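Local coordinates for SH2 domain-containing protein 3C (Homo sapiens, PDB 3T6G) that acts as an adapter in integrin-mediated adhesion and migration signalling, its C-terminal Ras-GEF-like domain being closed, unable to perform canonical exchange, and required in that form for BCAR1 binding, at residues E101-M106 with N144-A149; D113-T118 with H312-A317; F16-F21 with Q290-S295. The protein carries 2 engineered substitutions. One frame throughout, in Å; residues are numbered along the deposited sequence.

Contact 1 of 3, residues E101-M106 with N144-A149; sequences ERFHTM and NMFSFA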
# COMPACT_ATOMS: atom_id res chain seq x y z
N GLU A 101 1.70 -8.52 -0.02
CA GLU A 101 2.36 -9.70 -0.55
C GLU A 101 2.76 -9.43 -1.99
O GLU A 101 3.86 -9.76 -2.41
CB GLU A 101 1.47 -10.94 -0.51
CG GLU A 101 2.13 -12.19 -1.11
CD GLU A 101 3.12 -12.86 -0.16
OE1 GLU A 101 2.85 -12.85 1.06
OE2 GLU A 101 4.15 -13.40 -0.61
N ARG A 102 1.86 -8.79 -2.72
CA ARG A 102 2.09 -8.56 -4.13
C ARG A 102 3.34 -7.72 -4.30
O ARG A 102 4.26 -8.10 -5.02
CB ARG A 102 0.90 -7.87 -4.81
CG ARG A 102 0.98 -7.94 -6.35
CD ARG A 102 -0.21 -7.31 -7.07
NE ARG A 102 0.12 -6.96 -8.44
CZ ARG A 102 0.40 -7.85 -9.40
NH1 ARG A 102 0.39 -9.16 -9.14
NH2 ARG A 102 0.69 -7.44 -10.62
N PHE A 103 3.33 -6.56 -3.64
CA PHE A 103 4.43 -5.61 -3.64
C PHE A 103 5.79 -6.27 -3.35
O PHE A 103 6.69 -6.29 -4.22
CB PHE A 103 4.14 -4.52 -2.63
CG PHE A 103 5.07 -3.34 -2.70
CD1 PHE A 103 4.80 -2.27 -3.54
CD2 PHE A 103 6.20 -3.29 -1.89
CE1 PHE A 103 5.64 -1.17 -3.58
CE2 PHE A 103 7.04 -2.18 -1.94
CZ PHE A 103 6.76 -1.12 -2.78
N HIS A 104 5.98 -6.81 -2.15
CA HIS A 104 7.29 -7.35 -1.87
C HIS A 104 7.66 -8.54 -2.74
O HIS A 104 8.82 -8.70 -3.13
CB HIS A 104 7.56 -7.66 -0.40
CG HIS A 104 9.02 -7.83 -0.10
ND1 HIS A 104 9.97 -6.91 -0.50
CD2 HIS A 104 9.70 -8.83 0.51
CE1 HIS A 104 11.17 -7.33 -0.12
NE2 HIS A 104 11.03 -8.49 0.49
N THR A 105 6.69 -9.39 -3.04
CA THR A 105 6.95 -10.57 -3.83
C THR A 105 7.37 -10.24 -5.28
O THR A 105 8.24 -10.89 -5.86
CB THR A 105 5.79 -11.52 -3.76
OG1 THR A 105 5.81 -12.11 -2.46
CG2 THR A 105 5.90 -12.64 -4.81
N MET A 106 6.76 -9.20 -5.84
CA MET A 106 7.15 -8.65 -7.12
C MET A 106 8.62 -8.20 -7.09
O MET A 106 9.42 -8.63 -7.93
CB MET A 106 6.23 -7.47 -7.43
CG MET A 106 6.57 -6.65 -8.67
SD MET A 106 6.16 -7.49 -10.20
CE MET A 106 4.61 -8.33 -9.85
N ASN A 144 1.31 4.38 -12.62
CA ASN A 144 1.06 3.29 -11.69
C ASN A 144 2.09 3.35 -10.56
O ASN A 144 3.16 2.75 -10.68
CB ASN A 144 1.12 1.93 -12.43
CG ASN A 144 1.02 0.77 -11.49
OD1 ASN A 144 0.78 0.96 -10.29
ND2 ASN A 144 1.22 -0.45 -12.00
N MET A 145 1.78 4.07 -9.47
CA MET A 145 2.72 4.26 -8.36
C MET A 145 3.00 2.96 -7.62
O MET A 145 4.03 2.81 -6.98
CB MET A 145 2.21 5.28 -7.34
CG MET A 145 1.95 6.69 -7.84
SD MET A 145 3.34 7.41 -8.76
CE MET A 145 3.23 6.50 -10.30
N PHE A 146 2.07 2.03 -7.69
CA PHE A 146 2.22 0.78 -6.95
C PHE A 146 3.44 -0.00 -7.45
O PHE A 146 4.42 -0.16 -6.73
CB PHE A 146 0.92 -0.04 -7.02
CG PHE A 146 1.03 -1.43 -6.41
CD1 PHE A 146 0.87 -1.63 -5.06
CD2 PHE A 146 1.28 -2.53 -7.19
CE1 PHE A 146 0.97 -2.89 -4.52
CE2 PHE A 146 1.37 -3.79 -6.65
CZ PHE A 146 1.22 -3.97 -5.32
N SER A 147 3.38 -0.47 -8.70
CA SER A 147 4.51 -1.22 -9.27
C SER A 147 5.77 -0.39 -9.55
O SER A 147 6.88 -0.90 -9.48
CB SER A 147 4.08 -2.03 -10.50
OG SER A 147 3.55 -3.29 -10.07
N PHE A 148 5.59 0.89 -9.85
CA PHE A 148 6.71 1.81 -9.86
C PHE A 148 7.56 1.63 -8.59
O PHE A 148 8.77 1.46 -8.67
CB PHE A 148 6.22 3.24 -9.94
CG PHE A 148 7.27 4.25 -9.61
CD1 PHE A 148 8.39 4.40 -10.42
CD2 PHE A 148 7.15 5.08 -8.49
CE1 PHE A 148 9.38 5.33 -10.13
CE2 PHE A 148 8.13 6.03 -8.17
CZ PHE A 148 9.25 6.15 -8.99
N ALA A 149 6.91 1.63 -7.43
CA ALA A 149 7.63 1.55 -6.16
C ALA A 149 8.09 0.13 -5.88
O ALA A 149 9.08 -0.08 -5.19
CB ALA A 149 6.76 2.06 -5.00

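Contact 2 of 3, residues D113-T118 with H312-A317; sequences DILGST and HKLEPA. Engineered in segment 113-118: Ser117 (natural residue Cys).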
# COMPACT_ATOMS: atom_id res chain seq x y z
N ASP A 113 15.57 -12.01 -11.31
CA ASP A 113 15.79 -12.07 -12.74
C ASP A 113 17.15 -11.45 -12.94
O ASP A 113 17.99 -11.98 -13.67
CB ASP A 113 14.72 -11.26 -13.47
CG ASP A 113 14.83 -11.38 -14.97
OD1 ASP A 113 15.15 -12.49 -15.44
OD2 ASP A 113 14.57 -10.37 -15.67
N ILE A 114 17.36 -10.34 -12.25
CA ILE A 114 18.63 -9.63 -12.31
C ILE A 114 19.81 -10.47 -11.84
O ILE A 114 20.82 -10.58 -12.54
CB ILE A 114 18.56 -8.31 -11.55
CG1 ILE A 114 17.55 -7.40 -12.23
CG2 ILE A 114 19.95 -7.67 -11.51
CD1 ILE A 114 17.46 -6.00 -11.71
N LEU A 115 19.69 -11.10 -10.68
CA LEU A 115 20.78 -11.92 -10.18
C LEU A 115 20.86 -13.23 -10.96
O LEU A 115 21.81 -13.99 -10.79
CB LEU A 115 20.62 -12.19 -8.70
CG LEU A 115 20.50 -10.89 -7.89
CD1 LEU A 115 19.77 -11.10 -6.53
CD2 LEU A 115 21.88 -10.28 -7.69
N GLY A 116 19.86 -13.48 -11.80
CA GLY A 116 19.87 -14.65 -12.65
C GLY A 116 20.61 -14.37 -13.95
O GLY A 116 20.91 -15.28 -14.73
N SER A 117 20.89 -13.09 -14.18
CA SER A 117 21.62 -12.66 -15.36
C SER A 117 23.14 -12.84 -15.14
O SER A 117 23.87 -11.89 -14.85
CB SER A 117 21.29 -11.21 -15.70
OG SER A 117 22.18 -10.70 -16.69
N THR A 118 23.59 -14.09 -15.27
CA THR A 118 24.94 -14.47 -14.89
C THR A 118 25.96 -14.35 -16.02
O THR A 118 27.10 -14.74 -15.86
CB THR A 118 24.98 -15.91 -14.36
OG1 THR A 118 24.37 -16.79 -15.32
CG2 THR A 118 24.25 -16.02 -13.02
N HIS A 312 26.55 -12.60 -3.95
CA HIS A 312 27.95 -12.75 -3.58
C HIS A 312 28.69 -13.65 -4.53
O HIS A 312 29.88 -13.46 -4.76
CB HIS A 312 28.10 -13.26 -2.15
CG HIS A 312 28.21 -12.16 -1.14
ND1 HIS A 312 27.11 -11.56 -0.57
CD2 HIS A 312 29.30 -11.54 -0.61
CE1 HIS A 312 27.51 -10.63 0.28
NE2 HIS A 312 28.83 -10.59 0.27
N LYS A 313 27.99 -14.65 -5.08
CA LYS A 313 28.54 -15.55 -6.08
C LYS A 313 28.81 -14.76 -7.34
O LYS A 313 29.83 -14.95 -8.01
CB LYS A 313 27.56 -16.67 -6.42
CG LYS A 313 27.39 -17.71 -5.33
CD LYS A 313 28.24 -18.95 -5.60
CE LYS A 313 27.94 -20.05 -4.57
NZ LYS A 313 28.63 -21.34 -4.86
N LEU A 314 27.87 -13.89 -7.67
CA LEU A 314 28.00 -13.05 -8.85
C LEU A 314 29.19 -12.11 -8.72
O LEU A 314 30.16 -12.22 -9.46
CB LEU A 314 26.71 -12.27 -9.07
CG LEU A 314 25.93 -12.64 -10.32
CD1 LEU A 314 26.04 -14.12 -10.63
CD2 LEU A 314 24.48 -12.24 -10.13
N GLU A 315 29.11 -11.19 -7.76
CA GLU A 315 30.21 -10.27 -7.48
C GLU A 315 30.67 -10.41 -6.03
O GLU A 315 30.16 -9.72 -5.16
CB GLU A 315 29.82 -8.82 -7.80
CG GLU A 315 29.18 -8.65 -9.18
CD GLU A 315 28.91 -7.19 -9.54
OE1 GLU A 315 29.54 -6.30 -8.93
OE2 GLU A 315 28.07 -6.94 -10.44
N PRO A 316 31.64 -11.30 -5.78
CA PRO A 316 32.18 -11.58 -4.44
C PRO A 316 32.72 -10.34 -3.73
O PRO A 316 33.28 -9.45 -4.39
CB PRO A 316 33.32 -12.56 -4.71
CG PRO A 316 32.92 -13.23 -6.00
CD PRO A 316 32.30 -12.13 -6.81
N ALA A 317 32.56 -10.30 -2.40
CA ALA A 317 32.97 -9.16 -1.57
C ALA A 317 34.44 -9.19 -1.11
O ALA A 317 35.15 -8.20 -1.24
CB ALA A 317 32.05 -9.05 -0.36

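Contact 3 of 3, residues F16-F21 with Q290-S295; sequences FNPATF and QGASSS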
# COMPACT_ATOMS: atom_id res chain seq x y z
N PHE A 16 -5.28 -14.71 -2.63
CA PHE A 16 -4.29 -15.47 -3.39
C PHE A 16 -4.26 -16.89 -2.87
O PHE A 16 -4.17 -17.10 -1.67
CB PHE A 16 -2.88 -14.88 -3.21
CG PHE A 16 -2.74 -13.46 -3.68
CD1 PHE A 16 -3.30 -13.05 -4.88
CD2 PHE A 16 -2.03 -12.53 -2.92
CE1 PHE A 16 -3.16 -11.73 -5.32
CE2 PHE A 16 -1.89 -11.20 -3.35
CZ PHE A 16 -2.46 -10.80 -4.54
N ASN A 17 -4.31 -17.88 -3.76
CA ASN A 17 -4.16 -19.26 -3.31
C ASN A 17 -3.21 -20.06 -4.18
O ASN A 17 -3.64 -20.88 -5.00
CB ASN A 17 -5.51 -19.97 -3.20
CG ASN A 17 -5.41 -21.27 -2.42
OD1 ASN A 17 -4.31 -21.70 -2.06
ND2 ASN A 17 -6.55 -21.92 -2.17
N PRO A 18 -1.91 -19.82 -3.98
CA PRO A 18 -0.81 -20.46 -4.71
C PRO A 18 -1.02 -21.95 -4.86
O PRO A 18 -0.92 -22.48 -5.96
CB PRO A 18 0.40 -20.19 -3.80
CG PRO A 18 -0.14 -19.53 -2.54
CD PRO A 18 -1.41 -18.88 -2.97
N ALA A 19 -1.32 -22.61 -3.75
CA ALA A 19 -1.48 -24.06 -3.74
C ALA A 19 -2.48 -24.63 -4.76
O ALA A 19 -2.43 -25.82 -5.07
CB ALA A 19 -1.83 -24.53 -2.33
N THR A 20 -3.39 -23.79 -5.28
CA THR A 20 -4.39 -24.26 -6.25
C THR A 20 -4.17 -23.73 -7.67
O THR A 20 -4.90 -24.10 -8.60
CB THR A 20 -5.84 -23.96 -5.79
OG1 THR A 20 -6.04 -22.54 -5.66
CG2 THR A 20 -6.12 -24.64 -4.47
N PHE A 21 -3.17 -22.87 -7.82
CA PHE A 21 -2.81 -22.31 -9.12
C PHE A 21 -2.31 -23.41 -10.06
O PHE A 21 -1.50 -24.26 -9.66
CB PHE A 21 -1.76 -21.20 -8.93
CG PHE A 21 -1.25 -20.61 -10.22
CD1 PHE A 21 -1.86 -19.51 -10.78
CD2 PHE A 21 -0.15 -21.16 -10.86
CE1 PHE A 21 -1.39 -18.96 -11.97
CE2 PHE A 21 0.33 -20.61 -12.04
CZ PHE A 21 -0.30 -19.51 -12.60
N GLN A 290 3.91 -26.24 -1.75
CA GLN A 290 4.34 -26.48 -0.38
C GLN A 290 4.93 -25.18 0.16
O GLN A 290 4.28 -24.46 0.92
CB GLN A 290 5.37 -27.61 -0.30
CG GLN A 290 4.97 -28.93 -1.01
CD GLN A 290 3.81 -29.66 -0.34
OE1 GLN A 290 3.44 -29.39 0.80
NE2 GLN A 290 3.22 -30.61 -1.07
N GLY A 291 6.15 -24.87 -0.27
CA GLY A 291 6.81 -23.64 0.13
C GLY A 291 5.97 -22.38 -0.01
O GLY A 291 6.03 -21.49 0.84
N ALA A 292 5.19 -22.27 -1.08
CA ALA A 292 4.40 -21.06 -1.29
C ALA A 292 3.31 -20.86 -0.22
O ALA A 292 2.72 -19.78 -0.10
CB ALA A 292 3.81 -21.05 -2.71
N SER A 293 3.03 -21.90 0.55
CA SER A 293 1.99 -21.80 1.58
C SER A 293 2.54 -21.42 2.96
O SER A 293 1.78 -21.00 3.83
CB SER A 293 1.15 -23.07 1.64
OG SER A 293 0.28 -23.14 0.52
N SER A 294 3.84 -21.57 3.15
CA SER A 294 4.46 -21.12 4.39
C SER A 294 4.09 -19.68 4.67
O SER A 294 3.53 -18.99 3.81
CB SER A 294 5.98 -21.27 4.35
OG SER A 294 6.34 -22.64 4.30
N SER A 295 4.39 -19.23 5.88
CA SER A 295 4.06 -17.87 6.28
C SER A 295 4.85 -16.92 5.41
O SER A 295 5.84 -17.31 4.80
CB SER A 295 4.43 -17.65 7.75
OG SER A 295 5.78 -18.03 7.99

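Contact 1 of 3, residues E101-M106 with N144-A149
Phe103 turns the edge of its ring toward one face of Phe146, a T-shaped pair with centroids 5.7 Å apart and planes at 68°. Both rings are thrown across the interface by the same first torsion, CG anti to the backbone N (chi1 -170° for Phe103), and the two side chains run past each other in opposite directions. Phe103 CD1 comes to 4.0 Å from Phe146 CE1. Phe103 CE1 lies 3.5 Å from Phe146 O, at the ring edge near its plane. The same Phe103 CE1 is 3.7 Å from Ala149 CB, in the plane of the ring. A leucine in place of Phe103 would probably lose the edge-to-face pairing and open a gap between Phe146 and Ala149. Arg102 handles the other part of the Phe146 ring. The two side chains cross at about a right angle, Arg102 CD 3.9 Å from Phe146 CE2, yet the guanidinium plane lies only 8° from that of the ring; the charged end is held by Asp61. That carboxylate also receives Ser147 OG and Asn144 ND2, so one acid serves both segments. Asn144 in turn caps helix 145-155 through weak bonds to OD1. The contact lies near the centre of the chain, within the helical Ras-GEF fold, where helices 93-115 and 145-155 meet with helices 50-64, 121-140 and 279-287 packed around them.

Contact 2 of 3, residues D113-T118 with H312-A317
Leu314, the last residue of helix 296-314, carries the contact with Leu115 and Thr118, and its reach can be traced outward from the main chain. CB points toward 113-118, and the chain forks at CG so that each methyl finds a different partner. CD1 takes the outer one: it stands 3.5 Å from Thr118 CG2, a methyl-to-methyl meeting in which the two side chains cross at about a right angle. Thr118 presents that methyl because CG2 lies anti to its carbonyl carbon, with chi1 of 53° for OG1. CD2 takes the inner partner and settles against the last turn of helix 93-115. There Leu314 CD2 lies 3.7 Å from Leu115 CA and 4.1 Å from Leu115 CD2, and it also rests beside the main-chain carbonyl of that residue.

The wider setting is the all-helical Cdc25-homology fold, in which the C-terminal end of helix 93-115 meets the C-terminal end of helix 296-314. Beyond Leu115 the chain bends sharply through an inverse gamma turn centred on Ser117, an engineered residue that is cysteine in the natural sequence. The turn is closed by a weak bond from Thr118 N to Gly116 O, 3.0 Å long, and it swings Thr118 round to flank Leu314. Leu115 is buried, and its side chain continues onto Leu310 and Leu307, one and two turns back from Leu314. Polar ties lie beside this apolar join: a single guanidinium, that of Arg124 in helix 121-140, bridges the two segments, NH1 to Ser117 O and NH2 in a salt bridge to Glu315 OE2, while Leu314 packs on the same side chain.

Contact 3 of 3, residues F16-F21 with Q290-S295
Ser293 holds OG anti to its carbonyl carbon, beside the backbone N (chi1 -74°), and this brings Ser293 OG to 3.8 Å from Ala19 CB. On the neighbouring pair, the helical backbone of Pro18 starts a 3-10 turn with its CB directed toward 290-295. Pro18 CB there meets Ala292 CB at 3.7 Å, and Pro18 CG lies 3.8 Å from Ala292 O. The two pairs are consecutive along both segments, Pro18 with Ala292 and Ala19 with Ser293, and no hydrogen bond crosses between them. The small side chain of Ala292 is consistent with the close approach, 6.3 Å between Pro18 CA and Ala292 CA.

The contact ties an N-terminal loop to a helix-connecting loop of the helical Ras-GEF (Cdc25-homology) fold. On one side is a short 3-10 segment, residues 18-20, in the loop that precedes helix 35-46. Asn17 O takes two bonds that pin the turn: one from Thr20 N at 2.9 Å, the other from Thr20 OG1 at 3.0 Å. The hydroxyl arrives in the carbonyl plane on a lone pair, at a C=O...donor angle of 142°, so the threonine side chain is fixed against the start of its own turn. The other side is the connection between helices 279-287 and 296-314, whose residues 291-293 keep helical backbone angles and lead on to Ser295 at the N-cap of the latter helix. Helix 279-287 also borders the turn: Pro18 packs on Met283, and Arg284 reaches the carbonyls of Pro18 and Ala19 through weak hydrogen bonds.

How the contacts relate
Contact 1 is core, its centre only about 2 Å from the centre of the chain, and it relies on aromatic rings backed by a shared carboxylate, Asp61. Contacts 2 and 3 lie nearer the surface, partly exposed, and work with methyls and small side chains. Helix 93-115 serves contact 1 at its middle and contact 2 at its C-terminal end. Helix 296-314 closes contact 2 with its last residue, whereas contact 3 uses the loop leading into its start, joined to the loop before helix 35-46; these two lie about 27 Å apart between centres. Arg299 near that start binds Glu101 of contact 1 and Ser294 O of contact 3, relating the core to the periphery.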